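Local coordinates for protein R.Ecl18kI (Enterobacter cloacae, PDB 2GB7) that recognises the double-stranded DNA sequence 5'-CCNGG-3' as a dimeric type II restriction endonuclease, flipping nucleotides within it, and cleaves before the first C, at residues 27-32 / 288-293; 51-56 / 122-127; 183-188 / 206-211. The protein carries 1 engineered substitution. One frame throughout, in Å; residues are numbered along the deposited sequence.

Interaction 1 (27-32 / 288-293); sequences LVYKTF and DFPYVV
The hydroxyl of Y29 receives the backbone N-H of Y291, with Y291 N 2.9 Å from Y29 OH and an N-H...O angle of 167°. The contact lies at a helix N terminus: F289 is the N-cap residue of helix 290-302, and Y291 is in its first turn, where an amide has no carbonyl one turn back to bind. The tyrosine oxygen takes that role, and the partial positive charge expected at a helix N terminus would probably favour it. Helix 24-34 presents two aromatic side chains, one turn apart, to this end.

Y29 stretches out with CG anti to its own backbone N (chi1 -176°), which carries the ring past F289 as far as the first turn. F289 comes over one face of that ring in a T-shaped stack, edge to face, with its CD1 3.4 Å from Y29 CG. CB of F289 adds a CH-pi contact over the same ring, 4.0 Å from the centroid. Toward the hydroxyl end, P290 CD reaches Y29 OH at 3.3 Å, and Y291 CB lies 3.7 Å from Y29 CE1.

A second T-shaped stack has F32 as the edge and Y291 as the face, their ring centroids 5.0 Å apart. F32 is buried and also touches Y52 and L130 on the two long helices, while F289 has a further edge-to-face partner in F25. The CE2 edge of F32 does the touching: CE2 sits over the centre of the Y291 ring, 3.7 Å from Y291 CE2.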
# COMPACT_ATOMS: atom_id res chain seq x y z
N LEU F 27 -4.89 -22.76 -3.92
CA LEU F 27 -5.72 -22.87 -2.70
C LEU F 27 -7.15 -22.54 -3.03
O LEU F 27 -8.08 -23.22 -2.60
CB LEU F 27 -5.20 -21.97 -1.57
CG LEU F 27 -6.08 -21.84 -0.31
CD1 LEU F 27 -6.28 -23.20 0.34
CD2 LEU F 27 -5.49 -20.86 0.74
N VAL F 28 -7.33 -21.49 -3.82
CA VAL F 28 -8.67 -21.09 -4.23
C VAL F 28 -9.30 -22.21 -5.05
O VAL F 28 -10.46 -22.56 -4.85
CB VAL F 28 -8.67 -19.75 -5.02
CG1 VAL F 28 -10.03 -19.53 -5.69
CG2 VAL F 28 -8.33 -18.55 -4.13
N TYR F 29 -8.53 -22.78 -5.98
CA TYR F 29 -9.06 -23.86 -6.83
C TYR F 29 -9.42 -25.09 -5.99
O TYR F 29 -10.48 -25.68 -6.18
CB TYR F 29 -8.07 -24.21 -7.94
CG TYR F 29 -8.60 -25.25 -8.91
CD1 TYR F 29 -9.28 -24.86 -10.06
CD2 TYR F 29 -8.42 -26.60 -8.69
CE1 TYR F 29 -9.78 -25.82 -10.95
CE2 TYR F 29 -8.89 -27.57 -9.57
CZ TYR F 29 -9.56 -27.18 -10.70
OH TYR F 29 -10.04 -28.15 -11.56
N LYS F 30 -8.55 -25.47 -5.05
CA LYS F 30 -8.86 -26.58 -4.14
C LYS F 30 -10.18 -26.34 -3.38
O LYS F 30 -11.04 -27.26 -3.28
CB LYS F 30 -7.69 -26.77 -3.15
CG LYS F 30 -7.87 -28.00 -2.27
CD LYS F 30 -6.71 -28.06 -1.27
CE LYS F 30 -6.86 -29.20 -0.29
NZ LYS F 30 -5.68 -29.19 0.65
N THR F 31 -10.33 -25.11 -2.89
CA THR F 31 -11.48 -24.72 -2.08
C THR F 31 -12.73 -24.70 -2.95
O THR F 31 -13.77 -25.22 -2.56
CB THR F 31 -11.21 -23.36 -1.41
OG1 THR F 31 -10.06 -23.50 -0.57
CG2 THR F 31 -12.38 -22.92 -0.56
N PHE F 32 -12.62 -24.11 -4.13
CA PHE F 32 -13.69 -24.13 -5.14
C PHE F 32 -14.26 -25.53 -5.37
O PHE F 32 -15.47 -25.73 -5.32
CB PHE F 32 -13.15 -23.57 -6.45
CG PHE F 32 -14.20 -23.37 -7.54
CD1 PHE F 32 -14.94 -22.19 -7.59
CD2 PHE F 32 -14.35 -24.30 -8.57
CE1 PHE F 32 -15.85 -21.93 -8.67
CE2 PHE F 32 -15.28 -24.08 -9.62
CZ PHE F 32 -16.02 -22.89 -9.67
N ASP F 288 -2.87 -27.22 -14.98
CA ASP F 288 -3.00 -28.16 -13.87
C ASP F 288 -4.40 -28.21 -13.29
O ASP F 288 -4.67 -28.98 -12.37
CB ASP F 288 -2.00 -27.79 -12.75
CG ASP F 288 -0.57 -28.18 -13.08
OD1 ASP F 288 0.01 -27.63 -14.05
OD2 ASP F 288 -0.02 -29.05 -12.37
N PHE F 289 -5.30 -27.41 -13.88
CA PHE F 289 -6.60 -27.12 -13.30
C PHE F 289 -7.70 -27.45 -14.31
O PHE F 289 -8.11 -26.59 -15.09
CB PHE F 289 -6.63 -25.65 -12.88
CG PHE F 289 -5.55 -25.32 -11.86
CD1 PHE F 289 -5.67 -25.76 -10.56
CD2 PHE F 289 -4.41 -24.63 -12.23
CE1 PHE F 289 -4.69 -25.50 -9.61
CE2 PHE F 289 -3.41 -24.36 -11.30
CZ PHE F 289 -3.56 -24.80 -9.97
N PRO F 290 -8.15 -28.72 -14.30
CA PRO F 290 -9.11 -29.28 -15.25
C PRO F 290 -10.31 -28.39 -15.44
O PRO F 290 -10.76 -28.20 -16.59
CB PRO F 290 -9.53 -30.60 -14.57
CG PRO F 290 -8.32 -31.02 -13.86
CD PRO F 290 -7.71 -29.74 -13.33
N TYR F 291 -10.86 -27.86 -14.35
CA TYR F 291 -12.10 -27.06 -14.49
C TYR F 291 -11.85 -25.83 -15.36
O TYR F 291 -12.70 -25.44 -16.15
CB TYR F 291 -12.66 -26.64 -13.14
CG TYR F 291 -13.94 -25.80 -13.19
CD1 TYR F 291 -15.20 -26.41 -13.12
CD2 TYR F 291 -13.89 -24.40 -13.28
CE1 TYR F 291 -16.37 -25.65 -13.13
CE2 TYR F 291 -15.06 -23.63 -13.32
CZ TYR F 291 -16.30 -24.28 -13.24
OH TYR F 291 -17.45 -23.53 -13.27
N VAL F 292 -10.68 -25.22 -15.18
CA VAL F 292 -10.37 -24.01 -15.89
C VAL F 292 -10.00 -24.32 -17.34
O VAL F 292 -10.42 -23.62 -18.27
CB VAL F 292 -9.22 -23.26 -15.20
CG1 VAL F 292 -8.86 -22.02 -15.99
CG2 VAL F 292 -9.65 -22.86 -13.77
N VAL F 293 -9.23 -25.38 -17.54
CA VAL F 293 -8.92 -25.85 -18.90
C VAL F 293 -10.22 -26.13 -19.65
O VAL F 293 -10.36 -25.73 -20.79
CB VAL F 293 -7.97 -27.09 -18.91
CG1 VAL F 293 -7.80 -27.64 -20.32
CG2 VAL F 293 -6.64 -26.72 -18.33

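Interaction 2 (51-56 / 122-127); sequences EYIIAM and KEFESI. With nucleotides of chain B.
Y52 and I127 join two long helices, 49-77 and 102-134, that pack roughly antiparallel in the buried interior. Over 51-56 and 122-127 the N-to-C directions differ by 142° and the axes come within 10.5 Å. The register is closest at I53 and I127.

One hydrogen bond crosses the gap. Y52 OH donates to I127 O at 2.8 Å, arriving in the carbonyl plane and on a lone pair, with the oxygen in turn at the edge of the tyrosine ring. This gives a buried phenol a main-chain acceptor and helps to hold the ring in place. M56 CG, one turn along, rests against a face of the ring, and Y37 and F45 make edge-to-face contacts with it.

The remaining contacts across the gap are apolar and centre on I127, whose two branches serve different partners. CG1 is anti to the carbonyl carbon (chi1 -71°) and CG2 anti to the backbone N, an arrangement that faces the short branch to Y52 and I53: CG2 lies 3.5 Å from Y52 CE2 and 4.1 Å from I53 CG1. The longer branch runs out to M56, where I127 CD1 meets M56 CB at 3.8 Å. A turn earlier, F124 offers its ring edge to I53 CG2.

Polar side chains on helix 102-134 look elsewhere. S126 OG donates to K122 O, the carbonyl one turn back, from above its plane, while S126 N reaches the same oxygen from the opposite face. E123 forms a salt bridge with R119, and E125 turns to the bound DNA. K122 runs forward along its own helix, and its NZ donates to S126 OG at 2.9 Å.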
# COMPACT_ATOMS: atom_id res chain seq x y z
N GLU F 51 -22.67 -14.45 -2.00
CA GLU F 51 -22.59 -15.61 -1.13
C GLU F 51 -21.40 -16.49 -1.46
O GLU F 51 -20.71 -16.95 -0.55
CB GLU F 51 -23.89 -16.42 -1.23
CG GLU F 51 -25.10 -15.69 -0.65
CD GLU F 51 -25.67 -14.64 -1.60
OE1 GLU F 51 -25.18 -14.51 -2.75
OE2 GLU F 51 -26.64 -13.95 -1.22
N TYR F 52 -21.18 -16.71 -2.75
CA TYR F 52 -20.08 -17.52 -3.22
C TYR F 52 -18.75 -16.89 -2.76
O TYR F 52 -17.87 -17.56 -2.20
CB TYR F 52 -20.16 -17.70 -4.73
CG TYR F 52 -18.83 -17.94 -5.37
CD1 TYR F 52 -18.28 -19.23 -5.47
CD2 TYR F 52 -18.09 -16.86 -5.85
CE1 TYR F 52 -17.03 -19.43 -6.04
CE2 TYR F 52 -16.84 -17.05 -6.39
CZ TYR F 52 -16.34 -18.32 -6.52
OH TYR F 52 -15.08 -18.50 -7.04
N ILE F 53 -18.61 -15.58 -2.97
CA ILE F 53 -17.37 -14.88 -2.61
C ILE F 53 -17.06 -15.00 -1.12
O ILE F 53 -15.94 -15.34 -0.74
CB ILE F 53 -17.46 -13.40 -3.02
CG1 ILE F 53 -17.41 -13.30 -4.54
CG2 ILE F 53 -16.33 -12.58 -2.38
CD1 ILE F 53 -17.89 -11.95 -5.10
N ILE F 54 -18.05 -14.76 -0.27
CA ILE F 54 -17.85 -14.83 1.18
C ILE F 54 -17.52 -16.25 1.64
O ILE F 54 -16.61 -16.43 2.47
CB ILE F 54 -19.09 -14.28 1.96
CG1 ILE F 54 -19.32 -12.80 1.65
CG2 ILE F 54 -18.97 -14.49 3.51
CD1 ILE F 54 -18.21 -11.88 2.16
N ALA F 55 -18.22 -17.25 1.09
CA ALA F 55 -17.96 -18.65 1.44
C ALA F 55 -16.55 -19.04 0.99
O ALA F 55 -15.83 -19.68 1.74
CB ALA F 55 -19.01 -19.58 0.82
N MET F 56 -16.15 -18.60 -0.20
CA MET F 56 -14.78 -18.88 -0.66
C MET F 56 -13.72 -18.29 0.28
O MET F 56 -12.75 -18.98 0.68
CB MET F 56 -14.59 -18.42 -2.10
CG MET F 56 -15.33 -19.28 -3.14
SD MET F 56 -14.64 -20.94 -3.34
CE MET F 56 -12.96 -20.58 -3.89
N LYS F 122 -4.27 -11.83 -4.47
CA LYS F 122 -4.25 -12.87 -5.49
C LYS F 122 -5.44 -13.85 -5.33
O LYS F 122 -6.08 -14.26 -6.32
CB LYS F 122 -2.89 -13.59 -5.54
CG LYS F 122 -2.81 -14.65 -6.69
CD LYS F 122 -2.83 -14.03 -8.10
CE LYS F 122 -3.06 -15.08 -9.20
NZ LYS F 122 -4.52 -15.31 -9.58
N GLU F 123 -5.75 -14.17 -4.09
CA GLU F 123 -6.86 -15.08 -3.81
C GLU F 123 -8.19 -14.41 -4.16
O GLU F 123 -9.03 -15.04 -4.78
CB GLU F 123 -6.84 -15.53 -2.34
CG GLU F 123 -5.69 -16.49 -2.10
CD GLU F 123 -5.66 -17.03 -0.68
OE1 GLU F 123 -6.71 -17.05 -0.01
OE2 GLU F 123 -4.55 -17.41 -0.25
N PHE F 124 -8.38 -13.14 -3.79
CA PHE F 124 -9.66 -12.43 -4.13
C PHE F 124 -9.82 -12.40 -5.63
O PHE F 124 -10.87 -12.71 -6.17
CB PHE F 124 -9.61 -11.02 -3.54
CG PHE F 124 -10.87 -10.23 -3.67
CD1 PHE F 124 -12.14 -10.81 -3.54
CD2 PHE F 124 -10.77 -8.85 -3.90
CE1 PHE F 124 -13.28 -10.02 -3.67
CE2 PHE F 124 -11.87 -8.07 -3.96
CZ PHE F 124 -13.15 -8.65 -3.88
N GLU F 125 -8.74 -12.03 -6.32
CA GLU F 125 -8.75 -12.05 -7.77
C GLU F 125 -9.10 -13.43 -8.36
O GLU F 125 -9.94 -13.52 -9.31
CB GLU F 125 -7.38 -11.57 -8.27
CG GLU F 125 -7.05 -10.11 -7.92
CD GLU F 125 -5.55 -9.83 -7.76
OE1 GLU F 125 -4.71 -10.55 -8.35
OE2 GLU F 125 -5.21 -8.88 -7.02
N SER F 126 -8.52 -14.50 -7.78
CA SER F 126 -8.76 -15.87 -8.23
C SER F 126 -10.21 -16.26 -7.98
O SER F 126 -10.84 -16.93 -8.79
CB SER F 126 -7.83 -16.82 -7.51
OG SER F 126 -6.49 -16.55 -7.86
N ILE F 127 -10.72 -15.86 -6.82
CA ILE F 127 -12.12 -16.13 -6.50
C ILE F 127 -13.05 -15.47 -7.54
O ILE F 127 -14.03 -16.06 -8.02
CB ILE F 127 -12.45 -15.62 -5.08
CG1 ILE F 127 -11.75 -16.53 -4.04
CG2 ILE F 127 -14.00 -15.59 -4.89
CD1 ILE F 127 -11.78 -15.93 -2.64
P DC B 3 -2.92 -4.26 -8.12
OP1 DC B 3 -4.18 -4.78 -8.71
OP2 DC B 3 -2.78 -2.80 -7.83
O5' DC B 3 -2.64 -5.10 -6.80
C5' DC B 3 -2.62 -6.52 -6.88
C4' DC B 3 -2.46 -7.12 -5.51
O4' DC B 3 -1.05 -7.14 -5.18
C3' DC B 3 -3.14 -6.26 -4.45
O3' DC B 3 -4.22 -6.88 -3.79
C2' DC B 3 -2.05 -5.88 -3.47
C1' DC B 3 -0.85 -6.73 -3.83
N1 DC B 3 0.35 -5.88 -3.79
C2 DC B 3 1.36 -6.16 -2.87
O2 DC B 3 1.24 -7.15 -2.14
N3 DC B 3 2.44 -5.35 -2.80
C4 DC B 3 2.52 -4.28 -3.59
N4 DC B 3 3.60 -3.50 -3.49
C5 DC B 3 1.51 -3.97 -4.54
C6 DC B 3 0.46 -4.79 -4.61

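Interaction 3 (183-188 / 206-211); sequences TTLRER and LATLDD. With nucleotides of chain B.
The shortest direct bond between the segments is L185 N to D210 OD2 at 2.7 Å, almost straight at 173°, on the anti lone pair of the carboxylate. A backbone-to-backbone bond runs the other way, from L209 N to T183 O at 3.1 Å, more bent at 143°. T208 OG1 accepts from D210 N, an ST turn in the chain that follows A207, and it also hydrogen-bonds K182 O.

A water extends the grip, accepting from R186 N and R186 NH1 and donating to D210 OD2. It bridges a gap too wide for a salt bridge and helps to set the guanidinium. R188 is steadied differently, its NH1 and NH2 binding T184 O and T184 OG1; the latter also bonds a phosphate.

Apolar contact is slight, with L185 CD2 4.0 Å from L206 CD2.

The DNA is held by the loop 183-188. T183 N donates to OP1 of DC4 of chain B. R186 uses NE and NH2 on O6 and N7 of DG7 of chain B, with NE 2.9 Å from O6; R188 treats DG6 of chain B likewise, NE to O6 at 2.8 Å. Such paired arginine-guanine bonds are the classic major-groove readout, here of the GG in CCNGG.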
# COMPACT_ATOMS: atom_id res chain seq x y z
N THR F 183 -9.05 -5.82 -2.05
CA THR F 183 -9.78 -6.33 -0.90
C THR F 183 -10.21 -5.20 0.03
O THR F 183 -11.34 -5.19 0.52
CB THR F 183 -8.94 -7.37 -0.13
OG1 THR F 183 -7.66 -6.79 0.19
CG2 THR F 183 -8.77 -8.63 -0.97
N THR F 184 -9.27 -4.27 0.29
CA THR F 184 -9.56 -3.02 1.01
C THR F 184 -9.04 -1.90 0.13
O THR F 184 -8.18 -2.15 -0.74
CB THR F 184 -8.85 -2.93 2.37
OG1 THR F 184 -7.46 -3.26 2.23
CG2 THR F 184 -9.50 -3.89 3.39
N LEU F 185 -9.58 -0.70 0.32
CA LEU F 185 -9.25 0.47 -0.50
C LEU F 185 -8.20 1.38 0.07
O LEU F 185 -7.35 1.87 -0.67
CB LEU F 185 -10.51 1.30 -0.82
CG LEU F 185 -11.60 0.55 -1.58
CD1 LEU F 185 -12.72 1.51 -2.10
CD2 LEU F 185 -11.03 -0.22 -2.77
N ARG F 186 -8.24 1.62 1.39
CA ARG F 186 -7.47 2.72 1.98
C ARG F 186 -7.46 3.94 1.04
O ARG F 186 -8.54 4.38 0.57
CB ARG F 186 -6.06 2.26 2.37
CG ARG F 186 -6.05 1.16 3.46
CD ARG F 186 -6.54 1.74 4.80
NE ARG F 186 -6.35 0.79 5.90
CZ ARG F 186 -7.21 -0.16 6.23
NH1 ARG F 186 -8.37 -0.29 5.58
NH2 ARG F 186 -6.93 -0.97 7.26
N GLU F 187 -6.28 4.49 0.76
CA GLU F 187 -6.13 5.51 -0.31
C GLU F 187 -5.77 4.94 -1.70
O GLU F 187 -5.70 5.68 -2.72
CB GLU F 187 -5.07 6.52 0.13
CG GLU F 187 -3.70 6.19 -0.40
CD GLU F 187 -3.03 4.97 0.25
OE1 GLU F 187 -3.58 4.38 1.21
OE2 GLU F 187 -1.94 4.58 -0.25
N ARG F 188 -5.54 3.63 -1.73
CA ARG F 188 -5.12 2.90 -2.93
C ARG F 188 -6.11 2.89 -4.06
O ARG F 188 -5.70 2.66 -5.19
CB ARG F 188 -4.72 1.47 -2.56
CG ARG F 188 -3.39 1.46 -1.73
CD ARG F 188 -3.04 0.03 -1.20
NE ARG F 188 -3.88 -0.39 -0.09
CZ ARG F 188 -4.98 -1.13 -0.17
NH1 ARG F 188 -5.48 -1.57 -1.35
NH2 ARG F 188 -5.64 -1.39 0.93
N LEU F 206 -14.78 -1.83 -9.87
CA LEU F 206 -13.77 -2.01 -8.80
C LEU F 206 -14.39 -2.84 -7.71
O LEU F 206 -15.19 -2.34 -6.90
CB LEU F 206 -13.33 -0.65 -8.26
CG LEU F 206 -12.40 -0.71 -7.03
CD1 LEU F 206 -11.17 -1.51 -7.43
CD2 LEU F 206 -12.02 0.71 -6.52
N ALA F 207 -14.06 -4.12 -7.73
CA ALA F 207 -14.61 -5.06 -6.75
C ALA F 207 -13.89 -4.90 -5.43
O ALA F 207 -12.66 -4.89 -5.42
CB ALA F 207 -14.41 -6.46 -7.24
N THR F 208 -14.63 -4.87 -4.31
CA THR F 208 -13.95 -4.73 -2.99
C THR F 208 -14.74 -5.38 -1.89
O THR F 208 -15.93 -5.62 -2.05
CB THR F 208 -13.70 -3.22 -2.62
OG1 THR F 208 -12.84 -3.13 -1.47
CG2 THR F 208 -15.01 -2.51 -2.31
N LEU F 209 -14.07 -5.71 -0.79
CA LEU F 209 -14.73 -6.18 0.41
C LEU F 209 -14.79 -5.11 1.50
O LEU F 209 -15.33 -5.34 2.58
CB LEU F 209 -14.01 -7.43 0.94
CG LEU F 209 -14.14 -8.60 -0.04
CD1 LEU F 209 -13.42 -9.83 0.42
CD2 LEU F 209 -15.61 -8.93 -0.37
N ASP F 210 -14.20 -3.94 1.20
CA ASP F 210 -14.06 -2.84 2.13
C ASP F 210 -15.42 -2.32 2.57
O ASP F 210 -16.28 -2.10 1.73
CB ASP F 210 -13.30 -1.70 1.44
CG ASP F 210 -12.68 -0.71 2.41
OD1 ASP F 210 -13.33 -0.29 3.38
OD2 ASP F 210 -11.51 -0.38 2.23
N ASP F 211 -15.59 -2.12 3.87
CA ASP F 211 -16.84 -1.60 4.44
C ASP F 211 -16.76 -0.14 4.87
O ASP F 211 -17.65 0.37 5.57
CB ASP F 211 -17.27 -2.46 5.66
CG ASP F 211 -16.21 -2.51 6.78
OD1 ASP F 211 -15.23 -1.75 6.77
OD2 ASP F 211 -16.36 -3.34 7.71
P DC B 4 -5.29 -5.95 -3.05
OP1 DC B 4 -6.59 -6.66 -2.98
OP2 DC B 4 -5.22 -4.61 -3.69
O5' DC B 4 -4.70 -5.82 -1.58
C5' DC B 4 -4.50 -6.97 -0.77
C4' DC B 4 -3.86 -6.57 0.54
O4' DC B 4 -2.53 -6.07 0.28
C3' DC B 4 -4.60 -5.47 1.31
O3' DC B 4 -4.55 -5.73 2.71
C2' DC B 4 -3.79 -4.23 0.99
C1' DC B 4 -2.38 -4.78 0.84
N1 DC B 4 -1.52 -3.99 -0.06
C2 DC B 4 -0.22 -3.65 0.35
O2 DC B 4 0.22 -4.10 1.42
N3 DC B 4 0.53 -2.85 -0.44
C4 DC B 4 0.03 -2.40 -1.59
N4 DC B 4 0.78 -1.55 -2.31
C5 DC B 4 -1.27 -2.77 -2.06
C6 DC B 4 -2.00 -3.56 -1.26
P DG B 6 -2.34 -9.16 7.65
OP1 DG B 6 -1.37 -9.23 6.54
OP2 DG B 6 -2.06 -9.88 8.92
O5' DG B 6 -2.58 -7.64 8.05
C5' DG B 6 -2.64 -6.61 7.06
C4' DG B 6 -2.84 -5.27 7.74
O4' DG B 6 -2.57 -4.18 6.84
C3' DG B 6 -4.24 -5.02 8.28
O3' DG B 6 -4.12 -4.30 9.51
C2' DG B 6 -4.86 -4.12 7.23
C1' DG B 6 -3.66 -3.28 6.87
N9 DG B 6 -3.69 -2.56 5.61
C8 DG B 6 -4.69 -2.51 4.66
N7 DG B 6 -4.39 -1.73 3.66
C5 DG B 6 -3.12 -1.25 3.97
C6 DG B 6 -2.28 -0.34 3.26
O6 DG B 6 -2.49 0.24 2.20
N1 DG B 6 -1.07 -0.14 3.93
C2 DG B 6 -0.73 -0.73 5.13
N2 DG B 6 0.49 -0.43 5.62
N3 DG B 6 -1.51 -1.55 5.80
C4 DG B 6 -2.68 -1.76 5.16
P DG B 7 -5.30 -4.37 10.59
OP1 DG B 7 -5.59 -5.81 10.81
OP2 DG B 7 -6.39 -3.46 10.17
O5' DG B 7 -4.62 -3.78 11.91
C5' DG B 7 -3.38 -4.29 12.37
C4' DG B 7 -2.45 -3.15 12.72
O4' DG B 7 -2.15 -2.39 11.53
C3' DG B 7 -3.00 -2.15 13.73
O3' DG B 7 -1.91 -1.72 14.56
C2' DG B 7 -3.53 -1.03 12.85
C1' DG B 7 -2.54 -1.04 11.69
N9 DG B 7 -3.08 -0.57 10.42
C8 DG B 7 -4.32 -0.85 9.89
N7 DG B 7 -4.50 -0.32 8.71
C5 DG B 7 -3.32 0.36 8.45
C6 DG B 7 -2.92 1.13 7.33
O6 DG B 7 -3.55 1.36 6.29
N1 DG B 7 -1.63 1.64 7.49
C2 DG B 7 -0.83 1.44 8.58
N2 DG B 7 0.37 2.02 8.55
N3 DG B 7 -1.19 0.72 9.64
C4 DG B 7 -2.43 0.22 9.50
O HOH W 1 -9.81 1.08 3.65

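From the N terminus, helix 24-34 comes first, and interaction 1 joins it to the start of helix 290-302, closing a loop of 255 residues that holds both other contacts. Within it, interaction 2 ties helix 49-77 to helix 102-134 and is complete before interaction 3 opens. Interaction 3 then holds the loop after strand 177-181 to the end of strand 204-207, its neighbour in the mixed sheet. Interaction 2 is the physical middle: M56 meets V28 and F32 of interaction 1, while the F124 ring packs on T183 and L209 of interaction 3. Interactions 1 and 3 do not touch, their centres about 25 Å apart.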